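Local coordinates for protein prolyl-tRNA synthetase (Giardia lamblia ATCC 50803, PDB 3IAL) that probably charges tRNA(Pro) with L-proline at the expense of ATP, and is captured here holding the prolyl-adenylate intermediate, at residues Thr196-Glu201 with Gln237-His242. Residues are numbered along the deposited sequence; the frame is centred on the assembly and turned at random.
Sequences TIFSDE and QTAGIH. With PR8 (5'-O-[(R)-hydroxy{[(2S)-pyrrolidin-2-ylcarbonyl]oxy}phosphoryl]adenosine), chain H.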
ATOM      1  N   THR B 196      -0.536 -19.951   3.062  1.00 32.17           N
ATOM      2  CA  THR B 196      -1.167 -19.074   4.044  1.00 31.95           C
ATOM      3  C   THR B 196      -2.224 -18.163   3.421  1.00 31.35           C
ATOM      4  O   THR B 196      -3.323 -18.016   3.961  1.00 31.10           O
ATOM      5  CB  THR B 196      -0.129 -18.174   4.750  1.00 32.10           C
ATOM      6  OG1 THR B 196       0.841 -18.996   5.407  1.00 33.10           O
ATOM      7  CG2 THR B 196      -0.811 -17.270   5.768  1.00 26.06           C
ATOM      8  N   ILE B 197      -1.890 -17.529   2.304  1.00 30.63           N
ATOM      9  CA  ILE B 197      -2.823 -16.587   1.677  1.00 30.46           C
ATOM     10  C   ILE B 197      -3.999 -17.327   1.068  1.00 27.41           C
ATOM     11  O   ILE B 197      -5.156 -17.030   1.372  1.00 27.89           O
ATOM     12  CB  ILE B 197      -2.158 -15.751   0.564  1.00 29.94           C
ATOM     13  CG1 ILE B 197      -1.044 -14.874   1.126  1.00 30.39           C
ATOM     14  CG2 ILE B 197      -3.191 -14.872  -0.136  1.00 27.93           C
ATOM     15  CD1 ILE B 197      -0.075 -14.359   0.046  1.00 26.45           C
ATOM     16  N   PHE B 198      -3.695 -18.289   0.204  1.00 28.57           N
ATOM     17  CA  PHE B 198      -4.710 -18.962  -0.615  1.00 27.25           C
ATOM     18  C   PHE B 198      -5.624 -19.850   0.237  1.00 29.83           C
ATOM     19  O   PHE B 198      -6.850 -19.790   0.114  1.00 29.94           O
ATOM     20  CB  PHE B 198      -4.049 -19.851  -1.671  1.00 28.90           C
ATOM     21  CG  PHE B 198      -3.377 -19.110  -2.817  1.00 30.22           C
ATOM     22  CD1 PHE B 198      -2.931 -17.798  -2.699  1.00 26.59           C
ATOM     23  CD2 PHE B 198      -3.150 -19.782  -4.020  1.00 30.76           C
ATOM     24  CE1 PHE B 198      -2.287 -17.159  -3.772  1.00 30.98           C
ATOM     25  CE2 PHE B 198      -2.522 -19.151  -5.092  1.00 30.87           C
ATOM     26  CZ  PHE B 198      -2.085 -17.838  -4.966  1.00 29.06           C
ATOM     27  N   SER B 199      -5.018 -20.688   1.081  1.00 30.00           N
ATOM     28  CA  SER B 199      -5.745 -21.744   1.803  1.00 30.76           C
ATOM     29  C   SER B 199      -6.153 -21.371   3.234  1.00 30.14           C
ATOM     30  O   SER B 199      -7.333 -21.427   3.566  1.00 30.63           O
ATOM     31  CB  SER B 199      -4.932 -23.042   1.804  1.00 30.60           C
ATOM     32  OG  SER B 199      -4.833 -23.562   0.484  1.00 30.93           O
ATOM     33  N   ASP B 200      -5.197 -20.989   4.076  1.00 29.31           N
ATOM     34  CA  ASP B 200      -5.518 -20.657   5.470  1.00 28.58           C
ATOM     35  C   ASP B 200      -6.464 -19.460   5.555  1.00 29.21           C
ATOM     36  O   ASP B 200      -7.367 -19.440   6.395  1.00 28.82           O
ATOM     37  CB  ASP B 200      -4.260 -20.353   6.294  1.00 29.31           C
ATOM     38  CG  ASP B 200      -3.311 -21.539   6.408  1.00 30.86           C
ATOM     39  OD1 ASP B 200      -3.638 -22.661   5.970  1.00 39.01           O
ATOM     40  OD2 ASP B 200      -2.214 -21.341   6.958  1.00 39.11           O
ATOM     41  N   GLU B 201      -6.258 -18.466   4.690  1.00 29.03           N
ATOM     42  CA  GLU B 201      -7.023 -17.218   4.759  1.00 29.70           C
ATOM     43  C   GLU B 201      -8.156 -17.110   3.726  1.00 27.67           C
ATOM     44  O   GLU B 201      -9.286 -16.784   4.096  1.00 29.20           O
ATOM     45  CB  GLU B 201      -6.078 -16.017   4.683  1.00 31.02           C
ATOM     46  CG  GLU B 201      -5.121 -15.929   5.892  1.00 35.12           C
ATOM     47  CD  GLU B 201      -5.836 -15.620   7.210  1.00 39.07           C
ATOM     48  OE1 GLU B 201      -6.663 -14.692   7.251  1.00 41.44           O
ATOM     49  OE2 GLU B 201      -5.554 -16.301   8.213  1.00 42.93           O
ATOM     50  N   GLN B 237      -3.632 -19.415 -13.756  1.00 26.58           N
ATOM     51  CA  GLN B 237      -2.327 -19.356 -13.094  1.00 25.19           C
ATOM     52  C   GLN B 237      -2.344 -18.185 -12.134  1.00 25.38           C
ATOM     53  O   GLN B 237      -2.415 -17.028 -12.548  1.00 27.53           O
ATOM     54  CB  GLN B 237      -1.163 -19.206 -14.079  1.00 27.87           C
ATOM     55  CG  GLN B 237       0.198 -19.190 -13.389  1.00 26.32           C
ATOM     56  CD  GLN B 237       1.348 -18.886 -14.322  1.00 30.36           C
ATOM     57  OE1 GLN B 237       1.446 -19.448 -15.407  1.00 30.57           O
ATOM     58  NE2 GLN B 237       2.239 -18.000 -13.892  1.00 28.70           N
ATOM     59  N   THR B 238      -2.251 -18.498 -10.851  1.00 25.26           N
ATOM     60  CA  THR B 238      -2.535 -17.549  -9.774  1.00 25.31           C
ATOM     61  C   THR B 238      -1.318 -17.295  -8.880  1.00 26.83           C
ATOM     62  O   THR B 238      -1.320 -16.381  -8.062  1.00 30.53           O
ATOM     63  CB  THR B 238      -3.734 -18.083  -8.965  1.00 26.10           C
ATOM     64  OG1 THR B 238      -4.845 -18.246  -9.860  1.00 23.36           O
ATOM     65  CG2 THR B 238      -4.138 -17.153  -7.819  1.00 22.90           C
ATOM     66  N   ALA B 239      -0.276 -18.104  -9.039  1.00 25.46           N
ATOM     67  CA  ALA B 239       1.032 -17.788  -8.481  1.00 25.87           C
ATOM     68  C   ALA B 239       2.085 -18.206  -9.484  1.00 25.54           C
ATOM     69  O   ALA B 239       1.923 -19.212 -10.168  1.00 28.00           O
ATOM     70  CB  ALA B 239       1.250 -18.504  -7.164  1.00 23.03           C
ATOM     71  N   GLY B 240       3.150 -17.419  -9.574  1.00 24.12           N
ATOM     72  CA  GLY B 240       4.323 -17.780 -10.356  1.00 24.80           C
ATOM     73  C   GLY B 240       5.554 -17.642  -9.495  1.00 24.49           C
ATOM     74  O   GLY B 240       5.834 -16.558  -8.980  1.00 25.88           O
ATOM     75  N   ILE B 241       6.275 -18.744  -9.328  1.00 24.51           N
ATOM     76  CA  ILE B 241       7.422 -18.811  -8.430  1.00 26.37           C
ATOM     77  C   ILE B 241       8.607 -19.400  -9.208  1.00 26.63           C
ATOM     78  O   ILE B 241       8.555 -20.547  -9.649  1.00 29.29           O
ATOM     79  CB  ILE B 241       7.057 -19.658  -7.178  1.00 26.86           C
ATOM     80  CG1 ILE B 241       6.116 -18.859  -6.275  1.00 25.61           C
ATOM     81  CG2 ILE B 241       8.292 -20.089  -6.404  1.00 27.83           C
ATOM     82  CD1 ILE B 241       5.495 -19.651  -5.131  1.00 26.31           C
ATOM     83  N   HIS B 242       9.669 -18.614  -9.374  1.00 26.43           N
ATOM     84  CA  HIS B 242      10.722 -18.930 -10.346  1.00 26.37           C
ATOM     85  C   HIS B 242      12.137 -18.967  -9.789  1.00 25.41           C
ATOM     86  O   HIS B 242      12.525 -18.130  -8.976  1.00 23.77           O
ATOM     87  CB  HIS B 242      10.665 -17.914 -11.482  1.00 25.78           C
ATOM     88  CG  HIS B 242       9.275 -17.656 -11.972  1.00 24.54           C
ATOM     89  ND1 HIS B 242       8.641 -18.487 -12.867  1.00 27.63           N
ATOM     90  CD2 HIS B 242       8.384 -16.688 -11.660  1.00 26.19           C
ATOM     91  CE1 HIS B 242       7.423 -18.035 -13.095  1.00 27.80           C
ATOM     92  NE2 HIS B 242       7.240 -16.944 -12.376  1.00 26.69           N
TER
HETATM   93  C   PR8 H 601       6.477 -13.201 -12.887  1.00 41.68           C
HETATM   94  N   PR8 H 601       8.196 -11.597 -12.332  1.00 37.95           N
HETATM   95  O   PR8 H 601       6.022 -12.288 -13.579  1.00 39.80           O
HETATM   96  P   PR8 H 601       4.536 -14.615 -13.528  0.70 54.76           P
HETATM   97  N1  PR8 H 601      -3.795  -9.996 -15.437  0.70 38.84           N
HETATM   98  C2  PR8 H 601      -3.834 -10.305 -14.146  0.70 36.35           C
HETATM   99  N3  PR8 H 601      -2.871 -11.020 -13.558  0.70 36.19           N
HETATM  100  C4  PR8 H 601      -1.821 -11.460 -14.248  0.70 40.17           C
HETATM  101  C5  PR8 H 601      -1.751 -11.164 -15.605  0.70 44.07           C
HETATM  102  C6  PR8 H 601      -2.763 -10.413 -16.196  0.70 44.75           C
HETATM  103  N6  PR8 H 601      -2.707 -10.113 -17.494  0.70 47.85           N
HETATM  104  N7  PR8 H 601      -0.630 -11.702 -16.072  0.70 45.67           N
HETATM  105  C8  PR8 H 601      -0.016 -12.314 -15.057  0.70 49.61           C
HETATM  106  N9  PR8 H 601      -0.741 -12.178 -13.938  0.70 48.94           N
HETATM  107  CA  PR8 H 601       7.738 -12.970 -12.057  1.00 37.84           C
HETATM  108  CB  PR8 H 601       7.376 -13.028 -10.582  1.00 35.99           C
HETATM  109  CD  PR8 H 601       8.426 -10.946 -11.047  1.00 37.80           C
HETATM  110  CG  PR8 H 601       7.347 -11.557 -10.144  1.00 35.60           C
HETATM  111  C1' PR8 H 601      -0.362 -12.741 -12.602  0.70 52.31           C
HETATM  112  O10 PR8 H 601       5.966 -14.459 -12.796  1.00 43.66           O
HETATM  113  O1P PR8 H 601       4.630 -14.602 -15.011  0.70 56.60           O
HETATM  114  C2' PR8 H 601      -0.422 -14.288 -12.571  0.70 54.66           C
HETATM  115  O2' PR8 H 601      -0.971 -14.732 -11.322  0.70 47.98           O
HETATM  116  O2P PR8 H 601       3.957 -16.021 -13.012  0.70 58.29           O
HETATM  117  C3' PR8 H 601       1.037 -14.679 -12.589  0.70 55.14           C
HETATM  118  O3' PR8 H 601       1.212 -15.975 -12.009  0.70 53.41           O
HETATM  119  C4' PR8 H 601       1.543 -13.605 -11.644  0.70 55.14           C
HETATM  120  O4' PR8 H 601       1.026 -12.412 -12.275  0.70 53.59           O
HETATM  121  C5' PR8 H 601       3.055 -13.645 -11.610  0.70 54.00           C
HETATM  122  O5' PR8 H 601       3.579 -13.478 -12.913  0.70 54.92           O
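Between segments 196-201 and 237-242 the backbones come closest at Phe198 and Thr238, whose CA atoms are 9.5 Å apart, and the Phe198 ring bridges that gap. With CG anti to its own carbonyl carbon (chi1 -72°), Phe198 sends the far end of the ring to the strand. Phe198 CZ lies 3.6 Å from Thr238 CG2, with CE2 of the same ring almost as near that methyl. Thr238 O meets the ring at its edge, 3.5 Å from Phe198 CZ, while Ala239 CB approaches obliquely, 4.0 Å from the same carbon. Thr238 OG1 is turned to Leu236 O, and Val277 of helix 276-285 touches both Phe198 and Thr238. This is the class II synthetase core, where helix 180-201 packs on the back of the antiparallel sheet and prolyl-adenylate lies on the other side of the strand. There the ribose O2' donates to Gln237 O (3.0 Å), a carbonyl that also accepts from Arg276 NH1. The extended Gln237 side chain brings NE2 to O3' of the adenylate at 2.9 Å, its OE1 being held by Arg211. Gly240 CA sits 3.2 Å from phosphate O2P of the adenylate, so the backbone itself runs against the phosphate. Farther along, His242 NE2 donates to the bridging anhydride oxygen O10 (2.8 Å), between prolyl carbonyl and phosphorus, with a bent N-H...O angle of 134°, its ring rotation fixed by ND1 bonding to Ser223 OG.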